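Long-range contact in UDP-L-Rhamnose Synthase (Acanthamoeba polyphaga mimivirus, PDB 7JID), which probably completes the synthesis of UDP-L-rhamnose from a UDP-4-keto-6-deoxy-glucose precursor by epimerisation and NADPH-dependent reduction: residues Val222-Lys236 with Leu278-Phe290. Sequence-based numbering, arbitrary orientation.
With AWU ([[(2~{R},3~{S},4~{R},5~{R})-5-[2,4-bis(oxidanylidene)pyrimidin-1-yl]-3,4-bis(oxidanyl)oxolan-2-yl]methoxy-oxidanyl-phosphoryl] [(2~{R},3~{R},4~{R},5~{R},6~{S})-6-methyl-3,4,5-tris(oxidanyl)oxan-2-yl] hydrogen phosphate), chain C.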
loop_
_atom_site.group_PDB
_atom_site.type_symbol
_atom_site.label_atom_id
_atom_site.label_comp_id
_atom_site.label_asym_id
_atom_site.label_seq_id
_atom_site.Cartn_x
_atom_site.Cartn_y
_atom_site.Cartn_z
ATOM N N VAL A 222 3.515 -19.341 23.591
ATOM C CA VAL A 222 4.587 -19.239 24.588
ATOM C C VAL A 222 4.730 -17.774 24.945
ATOM O O VAL A 222 4.519 -16.886 24.100
ATOM C CB VAL A 222 5.906 -19.842 24.079
ATOM C CG1 VAL A 222 6.517 -18.998 22.959
ATOM C CG2 VAL A 222 6.847 -20.113 25.237
ATOM N N SER A 223 5.124 -17.511 26.171
ATOM C CA SER A 223 5.391 -16.124 26.619
ATOM C C SER A 223 6.879 -15.882 26.737
ATOM O O SER A 223 7.660 -16.823 26.879
ATOM C CB SER A 223 4.735 -15.793 27.925
ATOM O OG SER A 223 5.370 -16.514 28.955
ATOM N N HIS A 224 7.210 -14.617 26.786
ATOM C CA HIS A 224 8.602 -14.165 27.034
ATOM C C HIS A 224 9.056 -14.774 28.366
ATOM O O HIS A 224 10.192 -15.233 28.462
ATOM C CB HIS A 224 8.660 -12.646 27.055
ATOM C CG HIS A 224 8.014 -11.941 25.911
ATOM N ND1 HIS A 224 6.674 -12.133 25.564
ATOM C CD2 HIS A 224 8.501 -11.027 25.054
ATOM C CE1 HIS A 224 6.382 -11.336 24.548
ATOM N NE2 HIS A 224 7.479 -10.681 24.208
ATOM N N ASN A 225 8.206 -14.722 29.386
ATOM C CA ASN A 225 8.596 -15.266 30.697
ATOM C C ASN A 225 8.861 -16.753 30.592
ATOM O O ASN A 225 9.807 -17.223 31.239
ATOM C CB ASN A 225 7.546 -14.950 31.746
ATOM C CG ASN A 225 7.595 -13.531 32.254
ATOM O OD1 ASN A 225 8.470 -12.745 31.903
ATOM N ND2 ASN A 225 6.586 -13.206 33.043
ATOM N N GLU A 226 8.062 -17.503 29.839
ATOM C CA GLU A 226 8.310 -18.966 29.756
ATOM C C GLU A 226 9.676 -19.217 29.096
ATOM O O GLU A 226 10.421 -20.108 29.544
ATOM C CB GLU A 226 7.241 -19.713 28.967
ATOM C CG GLU A 226 5.935 -19.888 29.692
ATOM C CD GLU A 226 4.864 -20.418 28.774
ATOM O OE1 GLU A 226 4.541 -19.698 27.852
ATOM O OE2 GLU A 226 4.367 -21.533 28.990
ATOM N N ILE A 227 10.023 -18.444 28.061
ATOM C CA ILE A 227 11.307 -18.588 27.331
ATOM C C ILE A 227 12.468 -18.224 28.260
ATOM O O ILE A 227 13.398 -19.044 28.377
ATOM C CB ILE A 227 11.355 -17.726 26.058
ATOM C CG1 ILE A 227 10.333 -18.223 25.046
ATOM C CG2 ILE A 227 12.781 -17.747 25.485
ATOM C CD1 ILE A 227 10.106 -17.226 23.960
ATOM N N LEU A 228 12.381 -17.113 28.971
ATOM C CA LEU A 228 13.510 -16.685 29.831
ATOM C C LEU A 228 13.625 -17.702 30.968
ATOM O O LEU A 228 14.729 -17.951 31.374
ATOM C CB LEU A 228 13.299 -15.258 30.329
ATOM C CG LEU A 228 13.421 -14.236 29.208
ATOM C CD1 LEU A 228 12.848 -12.901 29.631
ATOM C CD2 LEU A 228 14.864 -14.115 28.729
ATOM N N SER A 229 12.501 -18.172 31.497
ATOM C CA SER A 229 12.496 -19.234 32.554
ATOM C C SER A 229 13.213 -20.514 32.055
ATOM O O SER A 229 13.979 -21.123 32.834
ATOM C CB SER A 229 11.112 -19.496 33.058
ATOM O OG SER A 229 10.594 -18.380 33.755
ATOM N N LEU A 230 13.019 -20.952 30.807
ATOM C CA LEU A 230 13.780 -22.125 30.297
ATOM C C LEU A 230 15.269 -21.832 30.225
ATOM O O LEU A 230 16.065 -22.714 30.566
ATOM C CB LEU A 230 13.265 -22.516 28.928
ATOM C CG LEU A 230 11.921 -23.222 28.926
ATOM C CD1 LEU A 230 11.395 -23.321 27.507
ATOM C CD2 LEU A 230 12.044 -24.610 29.567
ATOM N N ILE A 231 15.647 -20.639 29.775
ATOM C CA ILE A 231 17.091 -20.312 29.669
ATOM C C ILE A 231 17.671 -20.348 31.084
ATOM O O ILE A 231 18.744 -20.939 31.274
ATOM C CB ILE A 231 17.263 -18.950 28.988
ATOM C CG1 ILE A 231 16.857 -19.045 27.520
ATOM C CG2 ILE A 231 18.671 -18.444 29.204
ATOM C CD1 ILE A 231 16.711 -17.706 26.813
ATOM N N ARG A 232 16.945 -19.793 32.045
ATOM C CA ARG A 232 17.405 -19.762 33.448
ATOM C C ARG A 232 17.547 -21.197 33.969
ATOM O O ARG A 232 18.625 -21.551 34.510
ATOM C CB ARG A 232 16.422 -19.000 34.325
ATOM C CG ARG A 232 16.781 -18.941 35.807
ATOM C CD ARG A 232 15.608 -18.421 36.622
ATOM N NE ARG A 232 14.493 -19.338 36.483
ATOM C CZ ARG A 232 13.212 -19.027 36.544
ATOM N NH1 ARG A 232 12.814 -17.775 36.711
ATOM N NH2 ARG A 232 12.318 -19.985 36.366
ATOM N N ASP A 233 16.497 -21.989 33.797
ATOM C CA ASP A 233 16.367 -23.327 34.430
ATOM C C ASP A 233 17.233 -24.374 33.723
ATOM O O ASP A 233 17.580 -25.366 34.395
ATOM C CB ASP A 233 14.905 -23.742 34.474
ATOM C CG ASP A 233 14.105 -22.881 35.422
ATOM O OD1 ASP A 233 14.713 -22.248 36.294
ATOM O OD2 ASP A 233 12.879 -22.883 35.323
ATOM N N ILE A 234 17.587 -24.192 32.457
ATOM C CA ILE A 234 18.464 -25.130 31.700
ATOM C C ILE A 234 19.933 -24.692 31.837
ATOM O O ILE A 234 20.785 -25.577 32.112
ATOM C CB ILE A 234 18.000 -25.323 30.250
ATOM C CG1 ILE A 234 16.622 -25.976 30.189
ATOM C CG2 ILE A 234 19.001 -26.150 29.449
ATOM C CD1 ILE A 234 16.040 -25.959 28.820
ATOM N N HIS A 235 20.243 -23.407 31.693
ATOM C CA HIS A 235 21.647 -22.933 31.557
ATOM C C HIS A 235 22.089 -21.919 32.614
ATOM O O HIS A 235 23.294 -21.944 32.972
ATOM C CB HIS A 235 21.829 -22.276 30.201
ATOM C CG HIS A 235 21.702 -23.211 29.058
ATOM N ND1 HIS A 235 22.549 -24.293 28.877
ATOM C CD2 HIS A 235 20.820 -23.232 28.040
ATOM C CE1 HIS A 235 22.210 -24.934 27.779
ATOM N NE2 HIS A 235 21.152 -24.281 27.226
ATOM N N LYS A 236 21.237 -20.972 32.978
ATOM C CA LYS A 236 21.647 -19.706 33.649
ATOM C C LYS A 236 20.871 -19.500 34.941
ATOM O O LYS A 236 19.940 -18.704 35.020
ATOM C CB LYS A 236 21.464 -18.527 32.697
ATOM C CG LYS A 236 22.380 -18.535 31.487
ATOM C CD LYS A 236 22.236 -17.278 30.677
ATOM C CE LYS A 236 23.156 -17.250 29.483
ATOM N NZ LYS A 236 24.570 -17.075 29.885
ATOM N N LEU A 278 6.295 -24.853 22.844
ATOM C CA LEU A 278 7.052 -25.047 24.117
ATOM C C LEU A 278 8.032 -26.237 24.001
ATOM O O LEU A 278 9.240 -26.077 24.360
ATOM C CB LEU A 278 6.081 -25.182 25.297
ATOM C CG LEU A 278 6.823 -25.163 26.631
ATOM C CD1 LEU A 278 7.482 -23.816 26.853
ATOM C CD2 LEU A 278 5.878 -25.439 27.791
ATOM N N THR A 279 7.603 -27.354 23.434
ATOM C CA THR A 279 8.507 -28.481 23.080
ATOM C C THR A 279 9.622 -27.933 22.190
ATOM O O THR A 279 10.807 -28.204 22.491
ATOM C CB THR A 279 7.768 -29.634 22.410
ATOM O OG1 THR A 279 6.711 -30.100 23.256
ATOM C CG2 THR A 279 8.701 -30.772 22.072
ATOM N N GLY A 280 9.280 -27.126 21.179
ATOM C CA GLY A 280 10.281 -26.601 20.250
ATOM C C GLY A 280 11.239 -25.661 20.931
ATOM O O GLY A 280 12.449 -25.742 20.667
ATOM N N ILE A 281 10.778 -24.758 21.801
ATOM C CA ILE A 281 11.658 -23.793 22.522
ATOM C C ILE A 281 12.549 -24.588 23.477
ATOM O O ILE A 281 13.739 -24.229 23.593
ATOM C CB ILE A 281 10.842 -22.747 23.311
ATOM C CG1 ILE A 281 10.095 -21.798 22.379
ATOM C CG2 ILE A 281 11.734 -21.966 24.273
ATOM C CD1 ILE A 281 10.976 -20.916 21.568
ATOM N N ARG A 282 12.000 -25.552 24.203
ATOM C CA ARG A 282 12.840 -26.386 25.100
ATOM C C ARG A 282 14.017 -26.935 24.291
ATOM O O ARG A 282 15.175 -26.852 24.775
ATOM C CB ARG A 282 12.051 -27.556 25.684
ATOM C CG ARG A 282 12.892 -28.459 26.578
ATOM C CD ARG A 282 12.038 -29.425 27.367
ATOM N NE ARG A 282 10.887 -28.766 27.976
ATOM C CZ ARG A 282 9.626 -28.875 27.579
ATOM N NH1 ARG A 282 8.686 -28.225 28.233
ATOM N NH2 ARG A 282 9.304 -29.643 26.557
ATOM N N GLU A 283 13.722 -27.454 23.109
ATOM C CA GLU A 283 14.755 -28.036 22.210
ATOM C C GLU A 283 15.754 -26.934 21.876
ATOM O O GLU A 283 16.981 -27.150 22.092
ATOM C CB GLU A 283 14.135 -28.745 21.003
ATOM C CG GLU A 283 15.186 -29.225 19.999
ATOM C CD GLU A 283 14.693 -30.066 18.827
ATOM O OE1 GLU A 283 13.565 -30.591 18.889
ATOM O OE2 GLU A 283 15.446 -30.188 17.833
ATOM N N VAL A 284 15.290 -25.776 21.387
ATOM C CA VAL A 284 16.166 -24.641 20.976
ATOM C C VAL A 284 17.065 -24.231 22.129
ATOM O O VAL A 284 18.292 -24.078 21.905
ATOM C CB VAL A 284 15.317 -23.456 20.455
ATOM C CG1 VAL A 284 16.063 -22.125 20.361
ATOM C CG2 VAL A 284 14.728 -23.816 19.109
ATOM N N VAL A 285 16.498 -23.943 23.294
ATOM C CA VAL A 285 17.280 -23.455 24.463
ATOM C C VAL A 285 18.321 -24.518 24.855
ATOM O O VAL A 285 19.456 -24.108 25.189
ATOM C CB VAL A 285 16.362 -23.089 25.637
ATOM C CG1 VAL A 285 17.156 -22.809 26.909
ATOM C CG2 VAL A 285 15.512 -21.885 25.257
ATOM N N SER A 286 17.975 -25.800 24.806
ATOM C CA SER A 286 18.905 -26.897 25.214
ATOM C C SER A 286 20.173 -26.858 24.350
ATOM O O SER A 286 21.269 -27.174 24.888
ATOM C CB SER A 286 18.225 -28.242 25.182
ATOM O OG SER A 286 18.079 -28.746 23.859
ATOM N N LYS A 287 20.057 -26.389 23.099
ATOM C CA LYS A 287 21.131 -26.432 22.073
ATOM C C LYS A 287 21.877 -25.095 21.976
ATOM O O LYS A 287 22.906 -25.055 21.277
ATOM C CB LYS A 287 20.530 -26.793 20.719
ATOM C CG LYS A 287 19.950 -28.193 20.662
ATOM C CD LYS A 287 19.181 -28.489 19.406
ATOM C CE LYS A 287 18.736 -29.932 19.338
ATOM N NZ LYS A 287 18.346 -30.294 17.958
ATOM N N MET A 288 21.383 -24.049 22.628
ATOM C CA MET A 288 21.822 -22.644 22.449
ATOM C C MET A 288 23.181 -22.433 23.101
ATOM O O MET A 288 23.342 -22.900 24.231
ATOM C CB MET A 288 20.887 -21.669 23.169
ATOM C CG MET A 288 19.858 -21.152 22.307
ATOM S SD MET A 288 19.052 -19.787 23.124
ATOM C CE MET A 288 18.158 -19.310 21.649
ATOM N N LYS A 289 24.040 -21.671 22.422
ATOM C CA LYS A 289 25.235 -20.994 22.984
ATOM C C LYS A 289 24.897 -19.570 23.408
ATOM O O LYS A 289 23.980 -18.977 22.806
ATOM C CB LYS A 289 26.331 -20.927 21.925
ATOM C CG LYS A 289 27.105 -22.218 21.757
ATOM C CD LYS A 289 28.179 -22.066 20.729
ATOM C CE LYS A 289 27.608 -21.879 19.347
ATOM N NZ LYS A 289 28.636 -22.157 18.319
ATOM N N PHE A 290 25.637 -19.045 24.391
ATOM C CA PHE A 290 25.518 -17.650 24.881
ATOM C C PHE A 290 26.891 -16.967 24.752
ATOM O O PHE A 290 27.903 -17.370 25.325
ATOM C CB PHE A 290 24.936 -17.651 26.294
ATOM C CG PHE A 290 23.607 -18.357 26.373
ATOM C CD1 PHE A 290 22.413 -17.663 26.224
ATOM C CD2 PHE A 290 23.555 -19.726 26.574
ATOM C CE1 PHE A 290 21.200 -18.328 26.289
ATOM C CE2 PHE A 290 22.343 -20.391 26.621
ATOM C CZ PHE A 290 21.166 -19.690 26.493
HETATM P PA AWU C . 10.928 -6.006 18.816
HETATM O O1A AWU C . 10.560 -4.572 18.884
HETATM O O2A AWU C . 12.366 -6.397 19.111
HETATM O O3A AWU C . 10.765 -6.760 17.380
HETATM P PB AWU C . 9.760 -6.330 16.145
HETATM O O1B AWU C . 8.283 -6.102 16.552
HETATM O O2B AWU C . 10.476 -5.247 15.307
HETATM O O3B AWU C . 9.784 -7.736 15.381
HETATM C "C5'" AWU C . 8.808 -8.513 11.978
HETATM O "O5'" AWU C . 9.575 -8.282 13.144
HETATM C "C4'" AWU C . 8.022 -9.804 12.133
HETATM O "O4'" AWU C . 7.091 -9.997 11.045
HETATM C "C3'" AWU C . 7.248 -9.744 13.409
HETATM O "O3'" AWU C . 6.771 -11.035 13.681
HETATM C "C2'" AWU C . 8.106 -9.373 14.615
HETATM C "C1'" AWU C . 8.946 -8.203 14.353
HETATM N N1 AWU C . 9.947 -6.152 23.912
HETATM C C2 AWU C . 10.126 -6.143 25.284
HETATM O O2 AWU C . 9.714 -7.099 25.973
HETATM N N3 AWU C . 10.880 -5.140 25.836
HETATM C C4 AWU C . 11.321 -4.084 25.101
HETATM O O4 AWU C . 12.041 -3.198 25.694
HETATM C C5 AWU C . 11.156 -4.105 23.716
HETATM C C6 AWU C . 10.370 -5.093 23.132
HETATM C C1C AWU C . 9.153 -7.234 23.263
HETATM C C2C AWU C . 8.058 -6.796 22.290
HETATM C C3C AWU C . 7.981 -8.014 21.334
HETATM C C4C AWU C . 9.401 -8.480 21.338
HETATM C C5C AWU C . 10.184 -8.193 20.074
HETATM C "C6'" AWU C . 9.834 -8.582 10.849
HETATM O "O2'" AWU C . 9.030 -10.421 14.822
HETATM O O2C AWU C . 6.862 -6.623 23.007
HETATM O O3C AWU C . 7.214 -9.057 21.907
HETATM O O4C AWU C . 10.096 -7.814 22.384
HETATM O O5C AWU C . 9.983 -6.792 19.781
#
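H235 holds CG beside its backbone N and opposite its carbonyl carbon (chi1 -66°), and a further twist about CB-CG (chi2 -61°) aims the imidazole at helix 278-287, with NE2 2.7 Å from V285 O. K236 stays extended as far as CE, which lays that carbon over the F290 ring; only NZ bends off. V285 O lies in the plane of the imidazole, yet the bond is somewhat bent. M288 N reaches the same oxygen, so V285 O is gripped by two N-H groups, one at each face of its carbonyl plane. I234 CG2 covers one face of the imidazole, while F290 turns an edge toward the ring, an offset edge-to-face pair with planes at 63° and F290 CE2 3.5 Å from H235 CD2. K236 CE is 3.6 Å from the F290 centroid, a CH-pi contact, and I231 CG2 meets F290 CE1 and CZ obliquely.

Farther in, the two helices cross at an acute angle, with axes 9.6 Å apart. L230 is a knob in the hole formed by L278, I281, R282 and V285; its CD1 comes within 3.5 Å of I281 CG2. V285 CG1 packs between I231 and I234. I231 and M288 also touch I176 of helix 175-181.

At the start of helix 224-234, S223 and E226 form a capping box: S223 OG accepts from E226 N at 3.0 Å, and S223 N donates to the anti lone pair of E226 OE1. H224 NE2 is hydrogen-bonded to the UDP-rhamnose ribose O3C at 2.8 Å. An aliphatic seam from V222 to I234 thus joins the helices, and just past helix 224-234 H235 and K236 add polar and aromatic contacts; since H235 donates through NE2, that nitrogen carries a proton here.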